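Local coordinates for protein isoform 2 of Dual oxidase maturation factor 1 (Homo sapiens, PDB 7D3F) that may be required for the maturation of functional DUOX1 and its transport from the endoplasmic reticulum to the plasma membrane, at residues T33-A36 with T37-I41; F52-L55 with R56-S60. One frame throughout, in Å; residues are numbered along the deposited sequence.

Contact 1: residues T33-A36 with T37-I41; sequences TALA and TFIVI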
ATOM      1  N   THR B  33       3.712  25.717   4.394  1.00 71.29           N
ATOM      2  CA  THR B  33       5.030  25.406   4.939  1.00 74.21           C
ATOM      3  C   THR B  33       6.114  25.581   3.883  1.00 79.43           C
ATOM      4  O   THR B  33       7.183  26.140   4.162  1.00 84.32           O
ATOM      5  CB  THR B  33       5.047  23.982   5.496  1.00 72.00           C
ATOM      6  OG1 THR B  33       4.086  23.868   6.553  1.00 80.17           O
ATOM      7  CG2 THR B  33       6.427  23.633   6.032  1.00 72.51           C
ATOM      8  N   ALA B  34       5.853  25.110   2.661  1.00 75.86           N
ATOM      9  CA  ALA B  34       6.813  25.311   1.578  1.00 71.98           C
ATOM     10  C   ALA B  34       7.025  26.796   1.297  1.00 77.63           C
ATOM     11  O   ALA B  34       8.164  27.249   1.117  1.00 84.90           O
ATOM     12  CB  ALA B  34       6.344  24.586   0.317  1.00 68.36           C
ATOM     13  N   LEU B  35       5.937  27.569   1.269  1.00 75.19           N
ATOM     14  CA  LEU B  35       6.045  29.007   1.040  1.00 71.69           C
ATOM     15  C   LEU B  35       6.829  29.687   2.155  1.00 77.17           C
ATOM     16  O   LEU B  35       7.627  30.592   1.897  1.00 85.12           O
ATOM     17  CB  LEU B  35       4.652  29.622   0.911  1.00 68.91           C
ATOM     18  CG  LEU B  35       4.585  31.138   0.719  1.00 74.50           C
ATOM     19  CD1 LEU B  35       5.281  31.550  -0.569  1.00 77.69           C
ATOM     20  CD2 LEU B  35       3.141  31.619   0.730  1.00 76.63           C
ATOM     21  N   ALA B  36       6.603  29.273   3.405  1.00 79.31           N
ATOM     22  CA  ALA B  36       7.334  29.853   4.526  1.00 79.12           C
ATOM     23  C   ALA B  36       8.821  29.536   4.439  1.00 82.67           C
ATOM     24  O   ALA B  36       9.662  30.398   4.711  1.00 86.75           O
ATOM     25  CB  ALA B  36       6.754  29.350   5.848  1.00 76.27           C
ATOM     26  N   THR B  37       9.164  28.301   4.061  1.00 78.34           N
ATOM     27  CA  THR B  37      10.571  27.952   3.879  1.00 77.45           C
ATOM     28  C   THR B  37      11.206  28.797   2.780  1.00 79.25           C
ATOM     29  O   THR B  37      12.332  29.296   2.934  1.00 84.07           O
ATOM     30  CB  THR B  37      10.706  26.464   3.556  1.00 76.93           C
ATOM     31  OG1 THR B  37      10.266  25.687   4.678  1.00 83.08           O
ATOM     32  CG2 THR B  37      12.150  26.111   3.232  1.00 77.68           C
ATOM     33  N   PHE B  38      10.494  28.977   1.665  1.00 79.50           N
ATOM     34  CA  PHE B  38      11.024  29.793   0.579  1.00 79.43           C
ATOM     35  C   PHE B  38      11.178  31.252   0.999  1.00 84.94           C
ATOM     36  O   PHE B  38      12.160  31.904   0.633  1.00 88.66           O
ATOM     37  CB  PHE B  38      10.130  29.661  -0.652  1.00 75.39           C
ATOM     38  CG  PHE B  38      10.295  28.354  -1.377  1.00 84.43           C
ATOM     39  CD1 PHE B  38       9.192  27.626  -1.790  1.00 85.22           C
ATOM     40  CD2 PHE B  38      11.558  27.853  -1.643  1.00 85.43           C
ATOM     41  CE1 PHE B  38       9.344  26.425  -2.455  1.00 83.37           C
ATOM     42  CE2 PHE B  38      11.719  26.652  -2.308  1.00 81.87           C
ATOM     43  CZ  PHE B  38      10.611  25.936  -2.714  1.00 80.19           C
ATOM     44  N   ILE B  39      10.231  31.777   1.776  1.00 84.46           N
ATOM     45  CA  ILE B  39      10.346  33.150   2.262  1.00 81.44           C
ATOM     46  C   ILE B  39      11.527  33.282   3.219  1.00 84.76           C
ATOM     47  O   ILE B  39      12.233  34.297   3.220  1.00 87.10           O
ATOM     48  CB  ILE B  39       9.025  33.600   2.916  1.00 80.08           C
ATOM     49  CG1 ILE B  39       7.927  33.730   1.856  1.00 80.85           C
ATOM     50  CG2 ILE B  39       9.202  34.921   3.656  1.00 78.85           C
ATOM     51  CD1 ILE B  39       6.582  34.138   2.417  1.00 80.99           C
ATOM     52  N   VAL B  40      11.763  32.259   4.044  1.00 82.15           N
ATOM     53  CA  VAL B  40      12.913  32.276   4.945  1.00 79.89           C
ATOM     54  C   VAL B  40      14.213  32.312   4.150  1.00 81.76           C
ATOM     55  O   VAL B  40      15.128  33.084   4.463  1.00 83.53           O
ATOM     56  CB  VAL B  40      12.863  31.069   5.901  1.00 75.99           C
ATOM     57  CG1 VAL B  40      14.209  30.865   6.576  1.00 71.86           C
ATOM     58  CG2 VAL B  40      11.773  31.266   6.945  1.00 81.13           C
ATOM     59  N   ILE B  41      14.315  31.486   3.103  1.00 85.27           N
ATOM     60  CA  ILE B  41      15.539  31.456   2.300  1.00 83.73           C
ATOM     61  C   ILE B  41      15.600  32.566   1.263  1.00 85.60           C
ATOM     62  O   ILE B  41      16.604  32.669   0.544  1.00 92.02           O
ATOM     63  CB  ILE B  41      15.719  30.104   1.581  1.00 79.04           C
ATOM     64  CG1 ILE B  41      14.702  29.956   0.449  1.00 83.94           C
ATOM     65  CG2 ILE B  41      15.598  28.955   2.570  1.00 78.30           C
ATOM     66  CD1 ILE B  41      14.890  28.705  -0.380  1.00 83.92           C
TER
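The ring of Phe38 lies obliquely against the preceding turn, near Ala34 O and Leu35 CA; Ile41 CD1 sits in its plane at one edge. With chi1 at -75°, Phe38 CG is anti to the carbonyl carbon, which directs the ring back along the chain until CE1 comes within 4.5 Å of Ala34 CB. This is i to i+4 packing on an alpha-helix, helix 22-41, predicted to cross the membrane. One residue further on the spacing repeats: Leu35 and Ile39 meet at an oblique angle, with Leu35 CG 4.0 Å from Ile39 CD1. The backbone evidence agrees, since Phe38 N bonds to Ala34 O at 3.0 Å and Val40 N to Ala36 O at 2.9 Å. Ala34, Leu35 and Phe38 also touch helix 50-72. Thr33, Thr37 and Val40 pack on apolar side chains of another protein's chain, and Ile41 touches both that chain and Trp53 of helix 50-72, so the helix is contacted by both. Thr33 OG1 is bonded to Met29 O. Thr37 repeats that backward reach, and Thr33 O is gripped twice from opposite faces of its carbonyl plane: by Thr37 N at 2.9 Å and by Thr37 OG1 at 3.2 Å.

Contact 2: residues F52-L55 with R56-S60; sequences FWLL and RVVTS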
ATOM      1  N   PHE B  52      11.413  38.355  -9.046  1.00 98.69           N
ATOM      2  CA  PHE B  52      10.932  37.428 -10.064  1.00 99.90           C
ATOM      3  C   PHE B  52      10.888  36.013  -9.509  1.00 99.29           C
ATOM      4  O   PHE B  52       9.859  35.330  -9.595  1.00 99.66           O
ATOM      5  CB  PHE B  52      11.831  37.498 -11.302  1.00103.72           C
ATOM      6  CG  PHE B  52      11.352  36.656 -12.454  1.00111.23           C
ATOM      7  CD1 PHE B  52      11.745  35.331 -12.576  1.00111.49           C
ATOM      8  CD2 PHE B  52      10.518  37.192 -13.420  1.00109.55           C
ATOM      9  CE1 PHE B  52      11.307  34.558 -13.634  1.00108.53           C
ATOM     10  CE2 PHE B  52      10.078  36.425 -14.481  1.00104.08           C
ATOM     11  CZ  PHE B  52      10.473  35.105 -14.589  1.00106.88           C
ATOM     12  N   TRP B  53      11.985  35.585  -8.877  1.00 99.81           N
ATOM     13  CA  TRP B  53      12.028  34.266  -8.259  1.00 97.94           C
ATOM     14  C   TRP B  53      10.827  34.072  -7.347  1.00 94.30           C
ATOM     15  O   TRP B  53      10.060  33.112  -7.505  1.00 94.39           O
ATOM     16  CB  TRP B  53      13.336  34.106  -7.479  1.00 96.65           C
ATOM     17  CG  TRP B  53      13.562  32.731  -6.915  1.00 97.29           C
ATOM     18  CD1 TRP B  53      14.117  31.665  -7.559  1.00 98.92           C
ATOM     19  CD2 TRP B  53      13.252  32.282  -5.589  1.00100.10           C
ATOM     20  NE1 TRP B  53      14.164  30.577  -6.722  1.00103.23           N
ATOM     21  CE2 TRP B  53      13.640  30.929  -5.506  1.00101.80           C
ATOM     22  CE3 TRP B  53      12.681  32.889  -4.466  1.00 96.26           C
ATOM     23  CZ2 TRP B  53      13.476  30.174  -4.346  1.00 98.12           C
ATOM     24  CZ3 TRP B  53      12.519  32.137  -3.315  1.00 90.25           C
ATOM     25  CH2 TRP B  53      12.915  30.794  -3.264  1.00 94.98           C
ATOM     26  N   LEU B  54      10.597  35.038  -6.451  1.00 92.30           N
ATOM     27  CA  LEU B  54       9.462  34.953  -5.544  1.00 90.35           C
ATOM     28  C   LEU B  54       8.184  34.704  -6.326  1.00 90.10           C
ATOM     29  O   LEU B  54       7.483  33.709  -6.094  1.00 91.02           O
ATOM     30  CB  LEU B  54       9.349  36.241  -4.726  1.00 93.80           C
ATOM     31  CG  LEU B  54       8.203  36.331  -3.714  1.00 88.77           C
ATOM     32  CD1 LEU B  54       8.636  35.795  -2.356  1.00 82.33           C
ATOM     33  CD2 LEU B  54       7.679  37.759  -3.595  1.00 91.11           C
ATOM     34  N   LEU B  55       7.928  35.546  -7.334  1.00 88.68           N
ATOM     35  CA  LEU B  55       6.724  35.388  -8.139  1.00 86.57           C
ATOM     36  C   LEU B  55       6.633  33.967  -8.666  1.00 86.06           C
ATOM     37  O   LEU B  55       5.662  33.249  -8.383  1.00 85.50           O
ATOM     38  CB  LEU B  55       6.724  36.393  -9.294  1.00 87.06           C
ATOM     39  CG  LEU B  55       5.929  37.691  -9.123  1.00 90.17           C
ATOM     40  CD1 LEU B  55       4.433  37.411  -9.103  1.00 88.51           C
ATOM     41  CD2 LEU B  55       6.355  38.427  -7.862  1.00 90.14           C
ATOM     42  N   ARG B  56       7.701  33.507  -9.328  1.00 86.81           N
ATOM     43  CA  ARG B  56       7.684  32.166  -9.894  1.00 87.37           C
ATOM     44  C   ARG B  56       7.313  31.160  -8.823  1.00 87.70           C
ATOM     45  O   ARG B  56       6.318  30.433  -8.953  1.00 89.60           O
ATOM     46  CB  ARG B  56       9.045  31.826 -10.508  1.00 89.10           C
ATOM     47  CG  ARG B  56       9.157  30.375 -10.960  1.00 92.81           C
ATOM     48  CD  ARG B  56      10.486  30.080 -11.641  1.00 96.62           C
ATOM     49  NE  ARG B  56      11.625  30.240 -10.741  1.00105.54           N
ATOM     50  CZ  ARG B  56      12.849  29.795 -11.004  1.00107.63           C
ATOM     51  NH1 ARG B  56      13.829  29.985 -10.131  1.00102.41           N
ATOM     52  NH2 ARG B  56      13.094  29.152 -12.139  1.00103.17           N
ATOM     53  N   VAL B  57       8.033  31.202  -7.697  1.00 87.05           N
ATOM     54  CA  VAL B  57       7.795  30.229  -6.639  1.00 82.12           C
ATOM     55  C   VAL B  57       6.332  30.262  -6.241  1.00 80.04           C
ATOM     56  O   VAL B  57       5.625  29.247  -6.328  1.00 86.55           O
ATOM     57  CB  VAL B  57       8.715  30.508  -5.436  1.00 87.44           C
ATOM     58  CG1 VAL B  57       8.163  29.844  -4.189  1.00 80.55           C
ATOM     59  CG2 VAL B  57      10.133  30.030  -5.720  1.00 93.06           C
ATOM     60  N   VAL B  58       5.827  31.461  -5.934  1.00 76.44           N
ATOM     61  CA  VAL B  58       4.446  31.569  -5.486  1.00 75.77           C
ATOM     62  C   VAL B  58       3.529  30.968  -6.534  1.00 77.31           C
ATOM     63  O   VAL B  58       2.761  30.034  -6.252  1.00 79.84           O
ATOM     64  CB  VAL B  58       4.081  33.035  -5.189  1.00 79.06           C
ATOM     65  CG1 VAL B  58       2.589  33.162  -4.931  1.00 75.74           C
ATOM     66  CG2 VAL B  58       4.878  33.566  -4.000  1.00 75.29           C
ATOM     67  N   THR B  59       3.701  31.401  -7.788  1.00 75.12           N
ATOM     68  CA  THR B  59       2.848  30.905  -8.859  1.00 73.98           C
ATOM     69  C   THR B  59       2.871  29.390  -8.870  1.00 75.16           C
ATOM     70  O   THR B  59       1.825  28.740  -8.727  1.00 79.27           O
ATOM     71  CB  THR B  59       3.302  31.469 -10.208  1.00 74.67           C
ATOM     72  OG1 THR B  59       3.098  32.887 -10.230  1.00 81.47           O
ATOM     73  CG2 THR B  59       2.515  30.833 -11.341  1.00 72.76           C
ATOM     74  N   SER B  60       4.078  28.813  -8.900  1.00 74.04           N
ATOM     75  CA  SER B  60       4.190  27.365  -8.979  1.00 71.13           C
ATOM     76  C   SER B  60       3.410  26.723  -7.850  1.00 72.52           C
ATOM     77  O   SER B  60       2.484  25.933  -8.087  1.00 74.49           O
ATOM     78  CB  SER B  60       5.661  26.946  -8.928  1.00 73.90           C
ATOM     79  OG  SER B  60       5.794  25.537  -8.986  1.00 74.72           O
TER
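Trp53 and Val57, one helical turn apart on helix 50-72, make a CH-pi contact: methyl CG2 of Val57 stands over the centre of the six-membered ring of Trp53, 3.6 Å from its centroid and only 10° off the ring normal. The torsions account for it: Trp53 has CG anti to the backbone N (chi1 -174°), and Val57 CG2 lies beside its own backbone N, which turns the methyl toward the indole. The aliphatic pair Leu54 and Val58 is looser, with Leu54 CG 4.3 Å from Val58 CG2.

The Arg56 side chain also turns toward Trp53. Its chain is extended as far as CD and then bends at chi3 (64°), which brings the guanidinium to the five-membered part of the indole, with CD1 of Trp53 at the guanidinium edge and in its plane. The two planes are steeply inclined to each other, and Trp53 NE1 and Arg56 NH1, both donors, form no hydrogen bond.

Main-chain bonding is regular i to i+4: Arg56 N to Phe52 O, Val57 N to Trp53 O, Val58 N to Leu54 O and Thr59 N to Leu55 O all measure 2.8 Å. Leu55 O takes a second bond, from Thr59 OG1 at 3.2 Å, which arrives well above the carbonyl plane. Separately, Ser60 OG hydrogen-bonds to Asn195 OD1 on helix 169-199.

Trp53, Val57 and Val58 lie against helix 22-41, on Ile41, Phe38 and Leu35, and Trp53 and Leu54 also reach Leu42 just beyond it. In a helix predicted to span the membrane, the chemistry implies that one indole face is covered by a methyl and that the Thr59 hydroxyl is satisfied by the helix's own carbonyl, Leu55 O.

Contact 1 closes before contact 2 opens, and a short connection joins their helices, 22-41 and 50-72, which run in roughly opposite directions as a helical hairpin. The centres of the two contacts are about 12 Å apart, on the same side of the chain's centre, and side chains bridge them directly. Phe38 meets two residues of contact 2: its CD1 lies 3.4 Å from Val57 CG1, and its CD2 3.6 Å from Trp53 CH2. Leu35 packs on Val58, and Ile41 on Trp53. The hairpin thus pairs the first two predicted transmembrane helices near their connection, with contact 1 also facing another protein's chain while contact 2 touches none.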